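Local coordinates for Lmaj004091aaa (Leishmania major, PDB 1XTP), which probably transfers methyl groups from S-adenosyl-L-methionine to the N-terminal amine of proteins that begin with an X-Pro-Lys sequence, at residues E32-K35 against A36-G40; L214-S217 against D218-K222. All blocks are in the same frame, centred on the assembly; numbering follows the deposited sequence.

Contact 1. Residues E32-K35 against A36-G40; sequences EMWK and AELTG
The last turn of helix 30-37 and the bend that follows it form this contact, in which Trp34 meets Leu38 and Met33 meets Glu37, each pair four residues apart. Leu38, the first residue past the helix to leave helical backbone angles (phi -106°, psi 43°), keeps its i to i+4 bond, with Leu38 N 3.0 Å from Trp34 O. One residue earlier, Glu37 N reaches Met33 O at 2.8 Å, while Ala36 N has Glu32 O at 3.3 Å.

The isobutyl group of Leu38 lies alongside the indole and points the same way. Its CG comes within 3.7 Å of Trp34 CE3, with both methyls, CD1 and CD2, 3.8 Å from the same CE3. One face of the indole is covered by the methyl CE of selenomethionine Met33, which lies over its centre 3.5 Å above the plane. Met33 gets there because its CG is anti to the backbone N (chi1 -178°) and the chain then bends at chi2 and chi3. Its SE touches Glu37 CG at 3.8 Å, so Met33 packs against the aliphatic part of Glu37 while the carboxylate leads away to a salt bridge with Lys209.

Trp34 NE1 is hydrogen-bonded to Asp173 OD2 at the start of helix 173-186, and its ring meets Trp49 of helix 49-58 edge-to-face. Met33 faces the small sheet, touching Tyr27, Phe205, Val207 and Leu214, which places the helix against strands 26-27, 205-208 and 213-215.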
loop_
_atom_site.group_PDB
_atom_site.type_symbol
_atom_site.label_atom_id
_atom_site.label_comp_id
_atom_site.label_asym_id
_atom_site.label_seq_id
_atom_site.Cartn_x
_atom_site.Cartn_y
_atom_site.Cartn_z
ATOM N N GLU A 32 -19.948 -10.150 1.152
ATOM C CA GLU A 32 -21.018 -9.661 0.309
ATOM C C GLU A 32 -20.483 -8.654 -0.739
ATOM O O GLU A 32 -20.875 -8.685 -1.895
ATOM C CB GLU A 32 -22.080 -9.001 1.200
ATOM C CG GLU A 32 -23.370 -8.657 0.487
ATOM C CD GLU A 32 -24.209 -7.614 1.207
ATOM O OE1 GLU A 32 -23.878 -7.218 2.339
ATOM O OE2 GLU A 32 -25.216 -7.172 0.615
HETATM N N MSE A 33 -19.596 -7.761 -0.320
HETATM C CA MSE A 33 -19.039 -6.744 -1.214
HETATM C C MSE A 33 -18.176 -7.320 -2.323
HETATM O O MSE A 33 -18.332 -6.949 -3.485
HETATM C CB MSE A 33 -18.235 -5.734 -0.408
HETATM C CG MSE A 33 -17.644 -4.614 -1.220
HETATM SE SE MSE A 33 -15.843 -5.017 -1.828
HETATM C CE MSE A 33 -15.010 -4.995 -0.069
ATOM N N TRP A 34 -17.247 -8.212 -1.985
ATOM C CA TRP A 34 -16.408 -8.832 -3.022
ATOM C C TRP A 34 -17.237 -9.620 -4.045
ATOM O O TRP A 34 -16.835 -9.708 -5.201
ATOM C CB TRP A 34 -15.328 -9.757 -2.427
ATOM C CG TRP A 34 -14.306 -9.058 -1.572
ATOM C CD1 TRP A 34 -14.005 -9.346 -0.271
ATOM C CD2 TRP A 34 -13.478 -7.938 -1.936
ATOM N NE1 TRP A 34 -13.034 -8.487 0.201
ATOM C CE2 TRP A 34 -12.697 -7.608 -0.798
ATOM C CE3 TRP A 34 -13.340 -7.163 -3.096
ATOM C CZ2 TRP A 34 -11.776 -6.565 -0.800
ATOM C CZ3 TRP A 34 -12.424 -6.110 -3.098
ATOM C CH2 TRP A 34 -11.660 -5.819 -1.956
ATOM N N LYS A 35 -18.370 -10.202 -3.632
ATOM C CA LYS A 35 -19.261 -10.859 -4.587
ATOM C C LYS A 35 -19.856 -9.837 -5.548
ATOM O O LYS A 35 -20.086 -10.147 -6.707
ATOM C CB LYS A 35 -20.366 -11.651 -3.874
ATOM C CG LYS A 35 -19.905 -13.011 -3.374
ATOM C CD LYS A 35 -20.870 -13.639 -2.368
ATOM C CE LYS A 35 -22.093 -14.255 -3.025
ATOM N NZ LYS A 35 -22.979 -14.897 -1.994
ATOM N N ALA A 36 -20.080 -8.610 -5.073
ATOM C CA ALA A 36 -20.605 -7.534 -5.929
ATOM C C ALA A 36 -19.526 -6.926 -6.827
ATOM O O ALA A 36 -19.766 -6.624 -8.000
ATOM C CB ALA A 36 -21.252 -6.433 -5.072
ATOM N N GLU A 37 -18.336 -6.750 -6.280
ATOM C CA GLU A 37 -17.308 -5.988 -6.949
ATOM C C GLU A 37 -16.370 -6.806 -7.842
ATOM O O GLU A 37 -15.679 -6.217 -8.674
ATOM C CB GLU A 37 -16.466 -5.240 -5.896
ATOM C CG GLU A 37 -17.187 -4.084 -5.249
ATOM C CD GLU A 37 -17.356 -2.873 -6.175
ATOM O OE1 GLU A 37 -16.440 -2.582 -6.988
ATOM O OE2 GLU A 37 -18.405 -2.199 -6.076
ATOM N N LEU A 38 -16.285 -8.123 -7.638
ATOM C CA LEU A 38 -15.277 -8.941 -8.331
ATOM C C LEU A 38 -15.885 -9.797 -9.439
ATOM O O LEU A 38 -15.524 -10.942 -9.611
ATOM C CB LEU A 38 -14.512 -9.834 -7.350
ATOM C CG LEU A 38 -13.757 -9.123 -6.224
ATOM C CD1 LEU A 38 -12.872 -10.097 -5.521
ATOM C CD2 LEU A 38 -12.936 -7.944 -6.750
ATOM N N THR A 39 -16.772 -9.213 -10.216
ATOM C CA THR A 39 -17.390 -9.901 -11.336
ATOM C C THR A 39 -16.555 -9.752 -12.618
ATOM O O THR A 39 -15.805 -8.783 -12.804
ATOM C CB THR A 39 -18.790 -9.340 -11.608
ATOM O OG1 THR A 39 -18.695 -7.934 -11.883
ATOM C CG2 THR A 39 -19.701 -9.547 -10.398
ATOM N N GLY A 40 -16.698 -10.729 -13.501
ATOM C CA GLY A 40 -16.097 -10.684 -14.825
ATOM C C GLY A 40 -14.592 -10.741 -14.837
ATOM O O GLY A 40 -13.957 -11.202 -13.889
#

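Contact 2. Residues L214-S217 against D218-K222; sequences LTRS and DIHYK
Arg216 runs its side chain between two aromatic residues of the following helix, His220 and Tyr221. Its CB sits over one face of the Tyr221 ring, 4.0 Å from the centroid and offset toward the rim, and also lies 3.6 Å from His220 ND1. From there the chain stays extended. CG passes over the imidazole, and CD makes a CH-pi contact with the centre of the His220 ring at 3.7 Å, only 4° off the ring normal. NE follows at 3.8 Å from His220 NE2, where the guanidinium stands perpendicular to the imidazole with NE2 at its edge. Leu214 CD2 covers one guanidinium face.

Between strand 213-215 and helix 218-228, Ser217 is the N-cap: its OG accepts from His220 N at 3.1 Å. The hydroxyl reaches that N-H because chi1 of 63° sets OG between the backbone N and the carbonyl carbon. Ser217 O then takes Tyr221 N at 2.9 Å, and a water joins Ser217 N to His220 ND1 in the imidazole plane.

At its tip Arg216 is gripped from several directions: NE forms a salt bridge with Asp173 OD1, while NH2 and NH1 donate to the carbonyls of Leu171 and Ala168. His220 NE2 bonds the other oxygen, Asp173 OD2. A second water donates to Leu214 O and, at 2.8 Å, to Tyr221 OH, which also bonds Asn198 O, and accepts a weak bond from Arg216 NH1.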
loop_
_atom_site.group_PDB
_atom_site.type_symbol
_atom_site.label_atom_id
_atom_site.label_comp_id
_atom_site.label_asym_id
_atom_site.label_seq_id
_atom_site.Cartn_x
_atom_site.Cartn_y
_atom_site.Cartn_z
ATOM N N LEU A 214 -10.343 0.451 -1.952
ATOM C CA LEU A 214 -11.064 0.612 -0.692
ATOM C C LEU A 214 -10.157 0.933 0.493
ATOM O O LEU A 214 -8.993 0.529 0.553
ATOM C CB LEU A 214 -11.966 -0.597 -0.383
ATOM C CG LEU A 214 -11.284 -1.740 0.347
ATOM C CD1 LEU A 214 -12.280 -2.774 0.829
ATOM C CD2 LEU A 214 -10.240 -2.354 -0.575
ATOM N N THR A 215 -10.728 1.676 1.423
ATOM C CA THR A 215 -10.092 2.013 2.677
ATOM C C THR A 215 -10.638 1.049 3.704
ATOM O O THR A 215 -11.855 0.809 3.762
ATOM C CB THR A 215 -10.442 3.441 3.082
ATOM O OG1 THR A 215 -10.027 4.316 2.036
ATOM C CG2 THR A 215 -9.760 3.861 4.408
ATOM N N ARG A 216 -9.735 0.491 4.495
ATOM C CA ARG A 216 -10.088 -0.511 5.470
ATOM C C ARG A 216 -9.741 -0.006 6.865
ATOM O O ARG A 216 -8.948 0.929 7.015
ATOM C CB ARG A 216 -9.300 -1.787 5.203
ATOM C CG ARG A 216 -9.452 -2.383 3.817
ATOM C CD ARG A 216 -8.519 -3.614 3.719
ATOM N NE ARG A 216 -8.634 -4.418 2.495
ATOM C CZ ARG A 216 -7.881 -4.266 1.402
ATOM N NH1 ARG A 216 -6.998 -3.279 1.294
ATOM N NH2 ARG A 216 -8.047 -5.071 0.375
ATOM N N SER A 217 -10.333 -0.641 7.878
ATOM C CA SER A 217 -10.022 -0.347 9.279
ATOM C C SER A 217 -8.781 -1.107 9.741
ATOM O O SER A 217 -8.384 -2.119 9.149
ATOM C CB SER A 217 -11.193 -0.736 10.170
ATOM O OG SER A 217 -11.425 -2.139 10.089
ATOM N N ASP A 218 -8.182 -0.616 10.820
ATOM C CA ASP A 218 -7.087 -1.313 11.482
ATOM C C ASP A 218 -7.394 -2.798 11.781
ATOM O O ASP A 218 -6.532 -3.665 11.630
ATOM C CB ASP A 218 -6.767 -0.607 12.814
ATOM C CG ASP A 218 -5.644 -1.267 13.537
ATOM O OD1 ASP A 218 -4.525 -1.201 13.008
ATOM O OD2 ASP A 218 -5.874 -1.875 14.598
ATOM N N ILE A 219 -8.605 -3.068 12.262
ATOM C CA ILE A 219 -9.051 -4.437 12.561
ATOM C C ILE A 219 -9.129 -5.267 11.276
ATOM O O ILE A 219 -8.757 -6.436 11.257
ATOM C CB ILE A 219 -10.402 -4.404 13.328
ATOM C CG1 ILE A 219 -10.105 -4.088 14.788
ATOM C CG2 ILE A 219 -11.168 -5.736 13.245
ATOM C CD1 ILE A 219 -11.319 -4.022 15.664
ATOM N N HIS A 220 -9.571 -4.628 10.198
ATOM C CA HIS A 220 -9.628 -5.261 8.872
ATOM C C HIS A 220 -8.205 -5.608 8.394
ATOM O O HIS A 220 -7.947 -6.747 8.016
ATOM C CB HIS A 220 -10.359 -4.327 7.907
ATOM C CG HIS A 220 -10.769 -4.952 6.612
ATOM N ND1 HIS A 220 -11.717 -4.377 5.792
ATOM C CD2 HIS A 220 -10.346 -6.073 5.975
ATOM C CE1 HIS A 220 -11.869 -5.127 4.713
ATOM N NE2 HIS A 220 -11.053 -6.165 4.802
ATOM N N TYR A 221 -7.278 -4.655 8.446
ATOM C CA TYR A 221 -5.852 -4.930 8.109
ATOM C C TYR A 221 -5.257 -6.117 8.892
ATOM O O TYR A 221 -4.554 -6.968 8.345
ATOM C CB TYR A 221 -4.963 -3.684 8.347
ATOM C CG TYR A 221 -5.245 -2.553 7.395
ATOM C CD1 TYR A 221 -5.222 -2.765 6.009
ATOM C CD2 TYR A 221 -5.575 -1.281 7.859
ATOM C CE1 TYR A 221 -5.502 -1.736 5.126
ATOM C CE2 TYR A 221 -5.862 -0.239 6.976
ATOM C CZ TYR A 221 -5.829 -0.474 5.603
ATOM O OH TYR A 221 -6.099 0.541 4.695
ATOM N N LYS A 222 -5.553 -6.146 10.180
ATOM C CA LYS A 222 -4.987 -7.135 11.095
ATOM C C LYS A 222 -5.564 -8.522 10.860
ATOM O O LYS A 222 -4.862 -9.539 11.010
ATOM C CB LYS A 222 -5.189 -6.666 12.541
ATOM C CG LYS A 222 -4.180 -5.591 12.912
ATOM C CD LYS A 222 -4.576 -4.803 14.114
ATOM C CE LYS A 222 -3.362 -4.045 14.659
ATOM N NZ LYS A 222 -3.693 -3.089 15.741
HETATM O O HOH W 1 -6.992 -0.421 2.224
HETATM O O HOH W 2 -12.599 -2.167 7.023
#

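In the fold
Contact 1 precedes contact 2 along the chain, and their centres are about 18 Å apart. Residues 32-40 finish helix 30-37, whereas 214-222 lead from strand 213-215, an outermost strand of the small four-stranded sheet, into helix 218-228. The two contacts meet directly where Met33 CE packs against Leu214 CD1 at 3.6 Å. Asp173 also joins them, since its carboxylate binds Trp34, Arg216 and His220 at the start of helix 173-186. The N-terminal helix is thereby tied to the region beside the seven-stranded methyltransferase sheet. The side chains of Trp34 and Arg216 are about 11 and 10 Å from the bound S-adenosyl-L-homoselenocysteine, so both contacts stand back from the cofactor.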